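PDB 3EW7: Lmo0794 protein, which is of unknown function but probably binds NAD(P) through a Rossmann-type fold and may act as an oxidoreductase of the short-chain dehydrogenase/reductase type. Local coordinates for residues 70-84 / 127-141. The protein carries 3 engineered substitutions. Numbering follows the deposited sequence.
Sequences GISPDEAEKHVTSLD and YYPTARAQAKQLEHL. Engineered in segment 70-84: Ile71 (natural residue Val).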
ATOM      1  N   GLY A  70       4.062  -6.416   3.878  1.00 57.88           N
ATOM      2  CA  GLY A  70       5.173  -7.309   3.597  1.00 60.70           C
ATOM      3  C   GLY A  70       6.515  -6.777   4.062  1.00 63.04           C
ATOM      4  O   GLY A  70       7.411  -6.555   3.253  1.00 62.84           O
ATOM      5  N   ILE A  71       6.647  -6.580   5.372  1.00 65.12           N
ATOM      6  CA  ILE A  71       7.876  -6.062   5.966  1.00 67.77           C
ATOM      7  C   ILE A  71       8.763  -7.177   6.513  1.00 68.63           C
ATOM      8  O   ILE A  71       9.935  -6.953   6.827  1.00 68.57           O
ATOM      9  CB  ILE A  71       7.559  -5.120   7.140  1.00 69.19           C
ATOM     10  CG1 ILE A  71       6.601  -4.022   6.669  1.00 70.29           C
ATOM     11  CG2 ILE A  71       8.858  -4.528   7.708  1.00 71.19           C
ATOM     12  CD1 ILE A  71       5.916  -3.263   7.810  1.00 71.84           C
ATOM     13  N   SER A  72       8.199  -8.377   6.627  1.00 69.63           N
ATOM     14  CA  SER A  72       8.935  -9.510   7.178  1.00 68.93           C
ATOM     15  C   SER A  72       8.555 -10.839   6.524  1.00 68.53           C
ATOM     16  O   SER A  72       7.618 -10.910   5.732  1.00 68.61           O
ATOM     17  CB  SER A  72       8.677  -9.596   8.675  1.00 68.00           C
ATOM     18  OG  SER A  72       7.355 -10.044   8.893  1.00 68.94           O
ATOM     19  N   PRO A  73       9.273 -11.918   6.882  1.00 67.83           N
ATOM     20  CA  PRO A  73       9.040 -13.259   6.340  1.00 66.47           C
ATOM     21  C   PRO A  73       7.614 -13.778   6.480  1.00 65.39           C
ATOM     22  O   PRO A  73       7.065 -14.355   5.537  1.00 65.91           O
ATOM     23  CB  PRO A  73      10.031 -14.123   7.116  1.00 66.63           C
ATOM     24  CG  PRO A  73      11.120 -13.158   7.482  1.00 66.35           C
ATOM     25  CD  PRO A  73      10.343 -11.955   7.896  1.00 66.48           C
ATOM     26  N   ASP A  74       7.021 -13.583   7.656  1.00 63.25           N
ATOM     27  CA  ASP A  74       5.668 -14.071   7.900  1.00 61.67           C
ATOM     28  C   ASP A  74       4.635 -13.305   7.094  1.00 60.76           C
ATOM     29  O   ASP A  74       3.696 -13.899   6.558  1.00 60.68           O
ATOM     30  CB  ASP A  74       5.334 -14.001   9.391  1.00 61.81           C
ATOM     31  CG  ASP A  74       5.081 -12.592   9.869  1.00 62.26           C
ATOM     32  OD1 ASP A  74       3.897 -12.199   9.969  1.00 62.96           O
ATOM     33  OD2 ASP A  74       6.068 -11.880  10.137  1.00 59.81           O
ATOM     34  N   GLU A  75       4.805 -11.989   6.999  1.00 59.34           N
ATOM     35  CA  GLU A  75       3.876 -11.182   6.230  1.00 57.23           C
ATOM     36  C   GLU A  75       3.954 -11.628   4.784  1.00 57.40           C
ATOM     37  O   GLU A  75       3.057 -11.361   4.000  1.00 58.60           O
ATOM     38  CB  GLU A  75       4.224  -9.696   6.321  1.00 55.87           C
ATOM     39  CG  GLU A  75       4.116  -9.104   7.713  1.00 57.41           C
ATOM     40  CD  GLU A  75       4.009  -7.583   7.712  1.00 58.10           C
ATOM     41  OE1 GLU A  75       4.317  -6.947   6.674  1.00 56.88           O
ATOM     42  OE2 GLU A  75       3.622  -7.026   8.763  1.00 58.08           O
ATOM     43  N   ALA A  76       5.029 -12.324   4.437  1.00 58.34           N
ATOM     44  CA  ALA A  76       5.225 -12.780   3.069  1.00 59.38           C
ATOM     45  C   ALA A  76       4.354 -13.970   2.713  1.00 60.13           C
ATOM     46  O   ALA A  76       4.228 -14.318   1.543  1.00 62.12           O
ATOM     47  CB  ALA A  76       6.695 -13.116   2.833  1.00 58.52           C
ATOM     48  N   GLU A  77       3.745 -14.598   3.709  1.00 59.20           N
ATOM     49  CA  GLU A  77       2.888 -15.739   3.419  1.00 60.06           C
ATOM     50  C   GLU A  77       1.423 -15.338   3.557  1.00 59.79           C
ATOM     51  O   GLU A  77       0.522 -16.096   3.186  1.00 60.59           O
ATOM     52  CB  GLU A  77       3.175 -16.884   4.390  1.00 60.35           C
ATOM     53  CG  GLU A  77       4.626 -17.055   4.762  1.00 60.69           C
ATOM     54  CD  GLU A  77       4.811 -18.131   5.815  1.00 61.43           C
ATOM     55  OE1 GLU A  77       5.848 -18.119   6.513  1.00 61.44           O
ATOM     56  OE2 GLU A  77       3.921 -18.993   5.943  1.00 63.27           O
ATOM     57  N   LYS A  78       1.193 -14.139   4.084  1.00 58.19           N
ATOM     58  CA  LYS A  78      -0.157 -13.643   4.328  1.00 56.44           C
ATOM     59  C   LYS A  78      -0.659 -12.545   3.393  1.00 56.56           C
ATOM     60  O   LYS A  78      -1.603 -11.833   3.728  1.00 56.96           O
ATOM     61  CB  LYS A  78      -0.244 -13.149   5.776  1.00 54.87           C
ATOM     62  CG  LYS A  78      -0.066 -14.258   6.799  1.00 52.54           C
ATOM     63  CD  LYS A  78      -0.105 -13.773   8.239  1.00 47.60           C
ATOM     64  CE  LYS A  78       1.203 -13.148   8.636  1.00 47.86           C
ATOM     65  NZ  LYS A  78       1.265 -12.912  10.100  1.00 49.22           N
ATOM     66  N   HIS A  79      -0.048 -12.414   2.221  1.00 56.22           N
ATOM     67  CA  HIS A  79      -0.456 -11.371   1.281  1.00 56.21           C
ATOM     68  C   HIS A  79      -1.870 -11.499   0.736  1.00 55.73           C
ATOM     69  O   HIS A  79      -2.685 -10.592   0.880  1.00 55.58           O
ATOM     70  CB  HIS A  79       0.529 -11.296   0.115  1.00 56.19           C
ATOM     71  CG  HIS A  79       1.709 -10.427   0.392  1.00 56.62           C
ATOM     72  ND1 HIS A  79       2.976 -10.930   0.590  1.00 56.92           N
ATOM     73  CD2 HIS A  79       1.808  -9.085   0.545  1.00 56.65           C
ATOM     74  CE1 HIS A  79       3.806  -9.934   0.850  1.00 57.56           C
ATOM     75  NE2 HIS A  79       3.119  -8.805   0.828  1.00 56.53           N
ATOM     76  N   VAL A  80      -2.151 -12.621   0.093  1.00 55.75           N
ATOM     77  CA  VAL A  80      -3.464 -12.864  -0.476  1.00 56.63           C
ATOM     78  C   VAL A  80      -4.540 -12.828   0.606  1.00 56.39           C
ATOM     79  O   VAL A  80      -5.636 -12.308   0.401  1.00 57.90           O
ATOM     80  CB  VAL A  80      -3.490 -14.237  -1.193  1.00 56.19           C
ATOM     81  CG1 VAL A  80      -2.709 -15.257  -0.362  1.00 60.09           C
ATOM     82  CG2 VAL A  80      -4.935 -14.699  -1.403  1.00 54.91           C
ATOM     83  N   THR A  81      -4.208 -13.365   1.768  1.00 55.81           N
ATOM     84  CA  THR A  81      -5.158 -13.412   2.864  1.00 55.39           C
ATOM     85  C   THR A  81      -5.512 -12.055   3.485  1.00 54.24           C
ATOM     86  O   THR A  81      -6.690 -11.776   3.732  1.00 54.49           O
ATOM     87  CB  THR A  81      -4.659 -14.410   3.938  1.00 55.01           C
ATOM     88  OG1 THR A  81      -5.312 -15.670   3.744  1.00 51.48           O
ATOM     89  CG2 THR A  81      -4.950 -13.920   5.320  1.00 54.62           C
ATOM     90  N   SER A  82      -4.505 -11.222   3.732  1.00 51.66           N
ATOM     91  CA  SER A  82      -4.733  -9.901   4.315  1.00 49.11           C
ATOM     92  C   SER A  82      -5.487  -8.989   3.355  1.00 48.48           C
ATOM     93  O   SER A  82      -6.304  -8.171   3.772  1.00 48.41           O
ATOM     94  CB  SER A  82      -3.402  -9.249   4.698  1.00 48.23           C
ATOM     95  OG  SER A  82      -2.498  -9.263   3.610  1.00 44.52           O
ATOM     96  N   LEU A  83      -5.208  -9.117   2.066  1.00 46.88           N
ATOM     97  CA  LEU A  83      -5.900  -8.290   1.100  1.00 46.58           C
ATOM     98  C   LEU A  83      -7.365  -8.701   1.094  1.00 46.47           C
ATOM     99  O   LEU A  83      -8.258  -7.854   1.024  1.00 45.28           O
ATOM    100  CB  LEU A  83      -5.296  -8.451  -0.299  1.00 45.61           C
ATOM    101  CG  LEU A  83      -5.990  -7.662  -1.422  1.00 44.63           C
ATOM    102  CD1 LEU A  83      -6.133  -6.193  -1.022  1.00 42.23           C
ATOM    103  CD2 LEU A  83      -5.195  -7.796  -2.716  1.00 42.30           C
ATOM    104  N   ASP A  84      -7.614 -10.005   1.175  1.00 46.44           N
ATOM    105  CA  ASP A  84      -8.982 -10.489   1.185  1.00 46.36           C
ATOM    106  C   ASP A  84      -9.737  -9.795   2.308  1.00 46.79           C
ATOM    107  O   ASP A  84     -10.879  -9.370   2.114  1.00 48.27           O
ATOM    108  CB  ASP A  84      -9.028 -12.007   1.365  1.00 45.33           C
ATOM    109  CG  ASP A  84      -8.728 -12.764   0.072  1.00 46.65           C
ATOM    110  OD1 ASP A  84      -8.636 -12.139  -1.008  1.00 47.31           O
ATOM    111  OD2 ASP A  84      -8.590 -14.005   0.132  1.00 47.82           O
ATOM    112  N   TYR A 127      10.143  -9.150   0.781  1.00 83.80           N
ATOM    113  CA  TYR A 127       8.947  -9.437   1.556  1.00 82.48           C
ATOM    114  C   TYR A 127       7.615  -9.008   0.957  1.00 80.86           C
ATOM    115  O   TYR A 127       6.576  -9.174   1.586  1.00 79.77           O
ATOM    116  CB  TYR A 127       9.102  -8.868   2.964  1.00 82.63           C
ATOM    117  CG  TYR A 127      10.341  -9.373   3.648  1.00 82.62           C
ATOM    118  CD1 TYR A 127      10.711 -10.715   3.550  1.00 83.36           C
ATOM    119  CD2 TYR A 127      11.156  -8.515   4.381  1.00 83.61           C
ATOM    120  CE1 TYR A 127      11.866 -11.192   4.159  1.00 85.36           C
ATOM    121  CE2 TYR A 127      12.317  -8.978   5.003  1.00 85.60           C
ATOM    122  CZ  TYR A 127      12.668 -10.318   4.887  1.00 86.68           C
ATOM    123  OH  TYR A 127      13.823 -10.783   5.488  1.00 87.42           O
ATOM    124  N   TYR A 128       7.640  -8.462  -0.252  1.00 80.17           N
ATOM    125  CA  TYR A 128       6.406  -8.051  -0.902  1.00 79.48           C
ATOM    126  C   TYR A 128       5.797  -9.272  -1.583  1.00 78.43           C
ATOM    127  O   TYR A 128       6.411 -10.337  -1.612  1.00 77.18           O
ATOM    128  CB  TYR A 128       6.674  -6.921  -1.901  1.00 80.68           C
ATOM    129  CG  TYR A 128       7.806  -7.171  -2.867  1.00 83.08           C
ATOM    130  CD1 TYR A 128       8.884  -6.285  -2.950  1.00 84.14           C
ATOM    131  CD2 TYR A 128       7.794  -8.276  -3.723  1.00 84.73           C
ATOM    132  CE1 TYR A 128       9.927  -6.492  -3.866  1.00 85.12           C
ATOM    133  CE2 TYR A 128       8.832  -8.493  -4.642  1.00 85.39           C
ATOM    134  CZ  TYR A 128       9.896  -7.598  -4.709  1.00 85.57           C
ATOM    135  OH  TYR A 128      10.908  -7.815  -5.622  1.00 84.18           O
ATOM    136  N   PRO A 129       4.584  -9.138  -2.139  1.00 78.26           N
ATOM    137  CA  PRO A 129       3.899 -10.247  -2.807  1.00 78.37           C
ATOM    138  C   PRO A 129       4.749 -11.019  -3.801  1.00 78.27           C
ATOM    139  O   PRO A 129       5.515 -10.426  -4.555  1.00 77.99           O
ATOM    140  CB  PRO A 129       2.718  -9.560  -3.489  1.00 78.05           C
ATOM    141  CG  PRO A 129       2.443  -8.411  -2.605  1.00 77.51           C
ATOM    142  CD  PRO A 129       3.820  -7.891  -2.316  1.00 77.77           C
ATOM    143  N   THR A 130       4.599 -12.343  -3.802  1.00 78.13           N
ATOM    144  CA  THR A 130       5.338 -13.179  -4.739  1.00 77.80           C
ATOM    145  C   THR A 130       4.623 -13.126  -6.085  1.00 76.93           C
ATOM    146  O   THR A 130       3.600 -12.467  -6.222  1.00 75.94           O
ATOM    147  CB  THR A 130       5.421 -14.652  -4.273  1.00 78.21           C
ATOM    148  OG1 THR A 130       6.385 -15.341  -5.076  1.00 80.29           O
ATOM    149  CG2 THR A 130       4.084 -15.354  -4.434  1.00 77.09           C
ATOM    150  N   ALA A 131       5.162 -13.828  -7.073  1.00 77.18           N
ATOM    151  CA  ALA A 131       4.578 -13.843  -8.406  1.00 76.64           C
ATOM    152  C   ALA A 131       3.175 -14.437  -8.435  1.00 76.76           C
ATOM    153  O   ALA A 131       2.265 -13.874  -9.044  1.00 76.03           O
ATOM    154  CB  ALA A 131       5.486 -14.606  -9.352  1.00 76.57           C
ATOM    155  N   ARG A 132       2.997 -15.583  -7.788  1.00 76.85           N
ATOM    156  CA  ARG A 132       1.692 -16.221  -7.772  1.00 77.25           C
ATOM    157  C   ARG A 132       0.769 -15.548  -6.771  1.00 75.59           C
ATOM    158  O   ARG A 132      -0.440 -15.469  -6.988  1.00 75.86           O
ATOM    159  CB  ARG A 132       1.821 -17.712  -7.445  1.00 80.68           C
ATOM    160  CG  ARG A 132       2.781 -18.049  -6.302  1.00 86.09           C
ATOM    161  CD  ARG A 132       2.769 -19.557  -6.015  1.00 90.67           C
ATOM    162  NE  ARG A 132       2.687 -20.354  -7.248  1.00 94.00           N
ATOM    163  CZ  ARG A 132       3.721 -20.673  -8.027  1.00 94.49           C
ATOM    164  NH1 ARG A 132       4.950 -20.277  -7.713  1.00 95.00           N
ATOM    165  NH2 ARG A 132       3.522 -21.373  -9.141  1.00 94.02           N
ATOM    166  N   ALA A 133       1.343 -15.061  -5.675  1.00 73.03           N
ATOM    167  CA  ALA A 133       0.552 -14.389  -4.655  1.00 70.23           C
ATOM    168  C   ALA A 133      -0.110 -13.179  -5.281  1.00 69.13           C
ATOM    169  O   ALA A 133      -1.278 -12.892  -5.029  1.00 69.85           O
ATOM    170  CB  ALA A 133       1.432 -13.954  -3.504  1.00 69.51           C
ATOM    171  N   GLN A 134       0.641 -12.472  -6.112  1.00 66.97           N
ATOM    172  CA  GLN A 134       0.122 -11.288  -6.765  1.00 65.36           C
ATOM    173  C   GLN A 134      -1.021 -11.650  -7.686  1.00 64.42           C
ATOM    174  O   GLN A 134      -2.079 -11.020  -7.661  1.00 63.82           O
ATOM    175  CB  GLN A 134       1.215 -10.602  -7.575  1.00 65.61           C
ATOM    176  CG  GLN A 134       0.827  -9.223  -8.037  1.00 64.81           C
ATOM    177  CD  GLN A 134       1.821  -8.632  -8.994  1.00 64.48           C
ATOM    178  OE1 GLN A 134       1.642  -8.712 -10.209  1.00 64.87           O
ATOM    179  NE2 GLN A 134       2.886  -8.039  -8.456  1.00 63.61           N
ATOM    180  N   ALA A 135      -0.793 -12.665  -8.511  1.00 64.34           N
ATOM    181  CA  ALA A 135      -1.799 -13.121  -9.459  1.00 63.76           C
ATOM    182  C   ALA A 135      -3.074 -13.450  -8.710  1.00 62.97           C
ATOM    183  O   ALA A 135      -4.163 -13.134  -9.173  1.00 63.05           O
ATOM    184  CB  ALA A 135      -1.300 -14.341 -10.212  1.00 63.83           C
ATOM    185  N   LYS A 136      -2.935 -14.083  -7.550  1.00 61.85           N
ATOM    186  CA  LYS A 136      -4.085 -14.433  -6.733  1.00 61.69           C
ATOM    187  C   LYS A 136      -4.846 -13.188  -6.290  1.00 59.90           C
ATOM    188  O   LYS A 136      -6.067 -13.105  -6.454  1.00 59.18           O
ATOM    189  CB  LYS A 136      -3.639 -15.223  -5.509  1.00 64.74           C
ATOM    190  CG  LYS A 136      -3.736 -16.715  -5.688  1.00 68.78           C
ATOM    191  CD  LYS A 136      -4.981 -17.267  -5.011  1.00 72.40           C
ATOM    192  CE  LYS A 136      -5.353 -18.639  -5.567  1.00 74.72           C
ATOM    193  NZ  LYS A 136      -6.010 -18.556  -6.914  1.00 73.61           N
ATOM    194  N   GLN A 137      -4.122 -12.226  -5.722  1.00 57.53           N
ATOM    195  CA  GLN A 137      -4.729 -10.984  -5.265  1.00 55.79           C
ATOM    196  C   GLN A 137      -5.508 -10.367  -6.418  1.00 56.61           C
ATOM    197  O   GLN A 137      -6.657  -9.950  -6.257  1.00 57.25           O
ATOM    198  CB  GLN A 137      -3.654 -10.010  -4.789  1.00 53.69           C
ATOM    199  CG  GLN A 137      -2.824 -10.523  -3.622  1.00 51.77           C
ATOM    200  CD  GLN A 137      -1.731  -9.556  -3.216  1.00 51.40           C
ATOM    201  OE1 GLN A 137      -0.942  -9.110  -4.047  1.00 53.38           O
ATOM    202  NE2 GLN A 137      -1.676  -9.229  -1.934  1.00 48.81           N
ATOM    203  N   LEU A 138      -4.875 -10.330  -7.587  1.00 56.90           N
ATOM    204  CA  LEU A 138      -5.485  -9.770  -8.789  1.00 57.03           C
ATOM    205  C   LEU A 138      -6.749 -10.524  -9.215  1.00 56.73           C
ATOM    206  O   LEU A 138      -7.711  -9.917  -9.677  1.00 56.51           O
ATOM    207  CB  LEU A 138      -4.453  -9.761  -9.927  1.00 57.32           C
ATOM    208  CG  LEU A 138      -3.880  -8.410 -10.385  1.00 57.81           C
ATOM    209  CD1 LEU A 138      -3.558  -7.530  -9.193  1.00 56.36           C
ATOM    210  CD2 LEU A 138      -2.639  -8.644 -11.245  1.00 57.49           C
ATOM    211  N   GLU A 139      -6.746 -11.844  -9.060  1.00 57.48           N
ATOM    212  CA  GLU A 139      -7.902 -12.652  -9.421  1.00 59.31           C
ATOM    213  C   GLU A 139      -9.018 -12.316  -8.457  1.00 59.35           C
ATOM    214  O   GLU A 139     -10.184 -12.237  -8.852  1.00 60.33           O
ATOM    215  CB  GLU A 139      -7.587 -14.141  -9.312  1.00 62.42           C
ATOM    216  CG  GLU A 139      -6.958 -14.762 -10.549  1.00 70.18           C
ATOM    217  CD  GLU A 139      -6.078 -15.978 -10.219  1.00 75.52           C
ATOM    218  OE1 GLU A 139      -6.439 -16.742  -9.286  1.00 78.37           O
ATOM    219  OE2 GLU A 139      -5.037 -16.173 -10.895  1.00 76.51           O
ATOM    220  N   HIS A 140      -8.648 -12.126  -7.190  1.00 58.40           N
ATOM    221  CA  HIS A 140      -9.612 -11.799  -6.141  1.00 56.55           C
ATOM    222  C   HIS A 140     -10.112 -10.381  -6.297  1.00 55.59           C
ATOM    223  O   HIS A 140     -11.276 -10.092  -6.020  1.00 54.93           O
ATOM    224  CB  HIS A 140      -8.997 -11.971  -4.750  1.00 56.92           C
ATOM    225  CG  HIS A 140      -8.832 -13.399  -4.335  1.00 58.89           C
ATOM    226  ND1 HIS A 140      -8.699 -13.778  -3.016  1.00 59.08           N
ATOM    227  CD2 HIS A 140      -8.782 -14.541  -5.061  1.00 59.06           C
ATOM    228  CE1 HIS A 140      -8.581 -15.093  -2.949  1.00 58.85           C
ATOM    229  NE2 HIS A 140      -8.628 -15.579  -4.177  1.00 58.32           N
ATOM    230  N   LEU A 141      -9.233  -9.489  -6.731  1.00 54.07           N
ATOM    231  CA  LEU A 141      -9.635  -8.115  -6.934  1.00 53.27           C
ATOM    232  C   LEU A 141     -10.640  -8.059  -8.073  1.00 53.73           C
ATOM    233  O   LEU A 141     -11.652  -7.378  -7.977  1.00 52.70           O
ATOM    234  CB  LEU A 141      -8.422  -7.249  -7.239  1.00 50.75           C
ATOM    235  CG  LEU A 141      -7.645  -6.873  -5.977  1.00 50.15           C
ATOM    236  CD1 LEU A 141      -6.351  -6.164  -6.357  1.00 50.48           C
ATOM    237  CD2 LEU A 141      -8.509  -5.986  -5.094  1.00 46.95           C
TER
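Ser72 CA stands over one face of the Tyr127 ring, 3.9 Å from its centroid, a CH-pi contact, just after the loop has passed close to the Tyr127 backbone at Gly70. Pro73 runs alongside the same ring, with CG 3.9 Å from Tyr127 CE1. The backbone from Ser72 to Pro73 thus lies over one face of the phenol, with Ser72 C and Pro73 N above it.

His79 carries the middle of the interface. Pro129 CG sits above its imidazole, 3.5 Å from the centroid, while Glu75 O approaches the opposite face and Tyr127 O lies at the edge. NE2 is hydrogen-bonded to the carbonyl of Tyr69, which helps fix the ring's rotation. The carbonyl of His79 accepts a weak, bent bond from Gln137 NE2 (3.3 Å); the other end of that amide, OE1, is bonded to Tyr152 OH, so the Gln137 amide bridges the start of helix 79-84, weakly, and Tyr152 of strand 150-154.

Val80 lays CG2 obliquely against the His140 ring. In Leu83, chi1 (178°) and chi2 (52°) together set CD2 against CB and CG of Gln137 and within 4.2 Å of Leu141 CD1. Asp84 then receives His140 ND1 on the syn lone pair of OD1 (2.6 Å, N-H...O 178°), carboxylate and imidazole being nearly coplanar.

Helices 79-84 and 131-141 run nearly parallel, 23° apart with axes approaching to 9.1 Å. They belong to consecutive beta-alpha-beta crossovers joining parallel strands 64-67, 97-101 and 150-154, two adjacent helices packed side by side on one face of the parallel sheet, as in the alpha/beta Rossmann fold of NAD(P)-binding proteins.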